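Local coordinates for HIAXHD3 (PDB 3ZXK), which removes alpha-L-arabinofuranosyl side chains, probably from arabinoxylan, as a family 43 glycoside hydrolase, at residues I83-L88 against Y141-L146. Residues are numbered along the deposited sequence; the frame is centred on the assembly and turned at random.
Sequences IWASTL and YYDAGL. With XYP (beta-D-xylopyranose), chain C.
The rings of Trp84 and Tyr142 approach at their rims: Trp84 CE3 lies near the plane of the phenol, 3.9 Å from Tyr142 CE1, while the hydroxyl of Tyr142 sits at the edge of the indole together with C2 of the bound xylopyranose. On one face of the phenol rests the carboxylate oxygen OD1 of Asp143, 3.3 Å above the plane and displaced toward the rim. The phenol leaves the chain trans to the main-chain nitrogen (chi1 176°), which carries it to the sugar, where the OH of Tyr142 stands 2.7 Å from O5 of the xylose; the same hydroxyl is hydrogen-bonded to Glu192. The indole NE1 is held by Val80 O, a carbonyl four residues earlier in the same loop.

Behind the rings the touching parts, 84-87 and 142-146, run nearly the same way, 18° apart end to end, and water bridges the gap. Ala85 O accepts bonds from two waters, one also donating to Tyr141 O and the other accepting from Asp143 N, and a third links Ala85 N to Asp143 OD1. The methyl of Ala85 packs beside that carboxylate, CB being 3.3 Å from OD1. Farther along, Leu146 N gives an almost straight hydrogen bond, 172° at the hydrogen, to Thr87 OG1 at 2.9 Å, and Glu21 is a second partner of this hydroxyl. Thr87 CG2 packs against both Ala144 CB and Leu146 CB.

Strands 87-91 and 145-148 are the first strands of successive four-stranded antiparallel sheets, so the contact joins neighbouring blades near their starts, as in the five-bladed beta-propeller of family 43 glycoside hydrolases, with Trp84 and Tyr142 lining the glycan-binding pocket.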
ATOM      1  N   ILE A  83      -0.848  -5.773   8.442  1.00  4.07           N
ATOM      2  CA  ILE A  83       0.154  -4.739   8.605  1.00  4.15           C
ATOM      3  C   ILE A  83      -0.471  -3.354   8.672  1.00  4.33           C
ATOM      4  O   ILE A  83      -1.019  -2.845   7.691  1.00  4.36           O
ATOM      5  CB  ILE A  83       1.200  -4.798   7.473  1.00  3.99           C
ATOM      6  CG1 ILE A  83       1.933  -6.145   7.540  1.00  4.51           C
ATOM      7  CG2 ILE A  83       2.153  -3.595   7.534  1.00  4.63           C
ATOM      8  CD1 ILE A  83       2.875  -6.404   6.354  1.00  4.39           C
ATOM      9  N   TRP A  84      -0.429  -2.799   9.880  1.00  4.72           N
ATOM     10  CA  TRP A  84      -0.801  -1.409  10.137  1.00  5.40           C
ATOM     11  C   TRP A  84       0.473  -0.568  10.092  1.00  5.28           C
ATOM     12  O   TRP A  84       1.464  -0.962   9.444  1.00  5.40           O
ATOM     13  CB  TRP A  84      -1.551  -1.312  11.451  1.00  6.38           C
ATOM     14  CG  TRP A  84      -2.977  -1.796  11.368  1.00  7.84           C
ATOM     15  CD1 TRP A  84      -3.476  -2.885  10.658  1.00  7.97           C
ATOM     16  CD2 TRP A  84      -4.129  -1.222  12.059  1.00 11.61           C
ATOM     17  NE1 TRP A  84      -4.826  -3.042  10.874  1.00  9.12           N
ATOM     18  CE2 TRP A  84      -5.291  -2.051  11.686  1.00 12.31           C
ATOM     19  CE3 TRP A  84      -4.314  -0.118  12.883  1.00 14.03           C
ATOM     20  CZ2 TRP A  84      -6.567  -1.776  12.151  1.00 15.23           C
ATOM     21  CZ3 TRP A  84      -5.603   0.156  13.352  1.00 15.87           C
ATOM     22  CH2 TRP A  84      -6.707  -0.656  12.998  1.00 17.13           C
ATOM     23  N   ALA A  85       0.489   0.604  10.720  1.00  5.98           N
ATOM     24  CA  ALA A  85       1.697   1.428  10.652  1.00  5.61           C
ATOM     25  C   ALA A  85       2.888   0.684  11.235  1.00  5.82           C
ATOM     26  O   ALA A  85       2.822   0.201  12.388  1.00  7.16           O
ATOM     27  CB  ALA A  85       1.497   2.760  11.359  1.00  6.55           C
ATOM     28  N   SER A  86       3.937   0.588  10.425  1.00  5.40           N
ATOM     29  CA  SER A  86       5.144  -0.171  10.766  1.00  4.41           C
ATOM     30  C   SER A  86       6.395   0.650  10.490  1.00  4.15           C
ATOM     31  O   SER A  86       6.316   1.880  10.394  1.00  4.42           O
ATOM     32  CB  SER A  86       5.100  -1.499  10.013  1.00  4.86           C
ATOM     33  OG  SER A  86       3.864  -2.150  10.288  1.00  5.84           O
ATOM     34  N   THR A  87       7.565   0.031  10.440  1.00  3.69           N
ATOM     35  CA  THR A  87       8.773   0.846  10.351  1.00  3.95           C
ATOM     36  C   THR A  87       9.895   0.079   9.654  1.00  3.56           C
ATOM     37  O   THR A  87       9.957  -1.137   9.742  1.00  3.88           O
ATOM     38  CB  THR A  87       9.200   1.351  11.759  1.00  4.17           C
ATOM     39  OG1 THR A  87      10.274   2.273  11.613  1.00  4.86           O
ATOM     40  CG2 THR A  87       9.639   0.212  12.665  1.00  4.55           C
ATOM     41  N   LEU A  88      10.771   0.833   8.988  1.00  3.51           N
ATOM     42  CA  LEU A  88      11.889   0.285   8.216  1.00  3.73           C
ATOM     43  C   LEU A  88      13.065   1.238   8.318  1.00  3.74           C
ATOM     44  O   LEU A  88      12.881   2.456   8.199  1.00  4.43           O
ATOM     45  CB  LEU A  88      11.529   0.195   6.741  1.00  4.21           C
ATOM     46  CG  LEU A  88      12.586  -0.335   5.770  1.00  4.74           C
ATOM     47  CD1 LEU A  88      12.756  -1.826   6.029  1.00  4.54           C
ATOM     48  CD2 LEU A  88      12.145  -0.144   4.328  1.00  6.17           C
ATOM     49  N   TYR A 141       4.401  -3.287  19.546  1.00  7.94           N
ATOM     50  CA  TYR A 141       4.862  -1.953  19.260  1.00  6.64           C
ATOM     51  C   TYR A 141       3.888  -1.344  18.265  1.00  6.45           C
ATOM     52  O   TYR A 141       4.211  -1.191  17.085  1.00  6.40           O
ATOM     53  CB  TYR A 141       6.267  -2.002  18.687  1.00  6.27           C
ATOM     54  CG  TYR A 141       7.324  -2.544  19.631  1.00  5.77           C
ATOM     55  CD1 TYR A 141       7.182  -2.462  21.036  1.00  6.23           C
ATOM     56  CD2 TYR A 141       8.491  -3.095  19.116  1.00  6.58           C
ATOM     57  CE1 TYR A 141       8.181  -2.931  21.878  1.00  7.13           C
ATOM     58  CE2 TYR A 141       9.488  -3.566  19.958  1.00  6.41           C
ATOM     59  CZ  TYR A 141       9.321  -3.503  21.329  1.00  7.12           C
ATOM     60  OH  TYR A 141      10.332  -3.991  22.121  1.00  8.61           O
ATOM     61  N   TYR A 142       2.707  -0.973  18.758  1.00  6.74           N
ATOM     62  CA  TYR A 142       1.657  -0.376  17.917  1.00  7.21           C
ATOM     63  C   TYR A 142       2.169   0.948  17.335  1.00  6.71           C
ATOM     64  O   TYR A 142       2.692   1.785  18.072  1.00  7.09           O
ATOM     65  CB  TYR A 142       0.395  -0.104  18.741  1.00  7.86           C
ATOM     66  CG  TYR A 142      -0.672   0.589  17.922  1.00  8.83           C
ATOM     67  CD1 TYR A 142      -1.487  -0.124  17.052  1.00  9.60           C
ATOM     68  CD2 TYR A 142      -0.829   1.973  17.972  1.00  8.97           C
ATOM     69  CE1 TYR A 142      -2.440   0.524  16.261  1.00 12.26           C
ATOM     70  CE2 TYR A 142      -1.791   2.622  17.207  1.00 10.29           C
ATOM     71  CZ  TYR A 142      -2.578   1.898  16.348  1.00 12.64           C
ATOM     72  OH  TYR A 142      -3.527   2.539  15.590  1.00 16.21           O
ATOM     73  N   ASP A 143       2.051   1.124  16.015  1.00  7.06           N
ATOM     74  CA  ASP A 143       2.557   2.325  15.352  1.00  5.94           C
ATOM     75  C   ASP A 143       4.051   2.585  15.691  1.00  6.19           C
ATOM     76  O   ASP A 143       4.460   3.621  16.257  1.00  7.72           O
ATOM     77  CB  ASP A 143       1.654   3.525  15.675  1.00  6.14           C
ATOM     78  CG  ASP A 143       0.397   3.564  14.803  1.00  8.51           C
ATOM     79  OD1 ASP A 143      -0.014   2.526  14.263  1.00 10.14           O
ATOM     80  OD2 ASP A 143      -0.166   4.654  14.655  1.00 10.30           O
ATOM     81  N   ALA A 144       4.858   1.611  15.298  1.00  5.78           N
ATOM     82  CA  ALA A 144       6.273   1.566  15.641  1.00  5.42           C
ATOM     83  C   ALA A 144       7.054   2.568  14.795  1.00  5.39           C
ATOM     84  O   ALA A 144       6.750   2.758  13.600  1.00  5.30           O
ATOM     85  CB  ALA A 144       6.801   0.155  15.383  1.00  6.57           C
ATOM     86  N   GLY A 145       8.064   3.166  15.424  1.00  4.82           N
ATOM     87  CA  GLY A 145       9.059   3.997  14.737  1.00  4.89           C
ATOM     88  C   GLY A 145      10.462   3.647  15.199  1.00  4.54           C
ATOM     89  O   GLY A 145      10.867   3.994  16.336  1.00  5.34           O
ATOM     90  N   LEU A 146      11.214   3.000  14.302  1.00  4.28           N
ATOM     91  CA  LEU A 146      12.586   2.581  14.564  1.00  4.14           C
ATOM     92  C   LEU A 146      13.593   3.702  14.363  1.00  3.81           C
ATOM     93  O   LEU A 146      13.509   4.436  13.380  1.00  4.62           O
ATOM     94  CB  LEU A 146      12.957   1.427  13.590  1.00  3.92           C
ATOM     95  CG  LEU A 146      14.401   0.899  13.563  1.00  3.90           C
ATOM     96  CD1 LEU A 146      14.742   0.295  14.912  1.00  4.74           C
ATOM     97  CD2 LEU A 146      14.600  -0.132  12.456  1.00  3.89           C
TER
HETATM   98  C1  XYP C   4      -7.419   2.701  16.205  1.00 30.74           C
HETATM   99  C2  XYP C   4      -7.965   1.283  16.359  1.00 32.85           C
HETATM  100  C3  XYP C   4      -7.669   0.752  17.764  1.00 35.00           C
HETATM  101  C4  XYP C   4      -6.168   0.851  18.043  1.00 32.13           C
HETATM  102  C5  XYP C   4      -5.747   2.312  17.934  1.00 27.30           C
HETATM  103  O2  XYP C   4      -9.370   1.263  16.085  1.00 39.49           O
HETATM  104  O3  XYP C   4      -8.106  -0.606  17.862  1.00 38.83           O
HETATM  105  O4  XYP C   4      -5.802   0.308  19.321  1.00 34.88           O
HETATM  106  O5  XYP C   4      -6.035   2.757  16.598  1.00 30.73           O
HETATM  107  O   HOH W   1       3.866  -1.671  14.214  1.00  6.56           O
HETATM  108  O   HOH W   2       0.567  -0.260  14.008  1.00  8.88           O
HETATM  109  O   HOH W   3      -1.684   2.119  12.393  1.00 16.20           O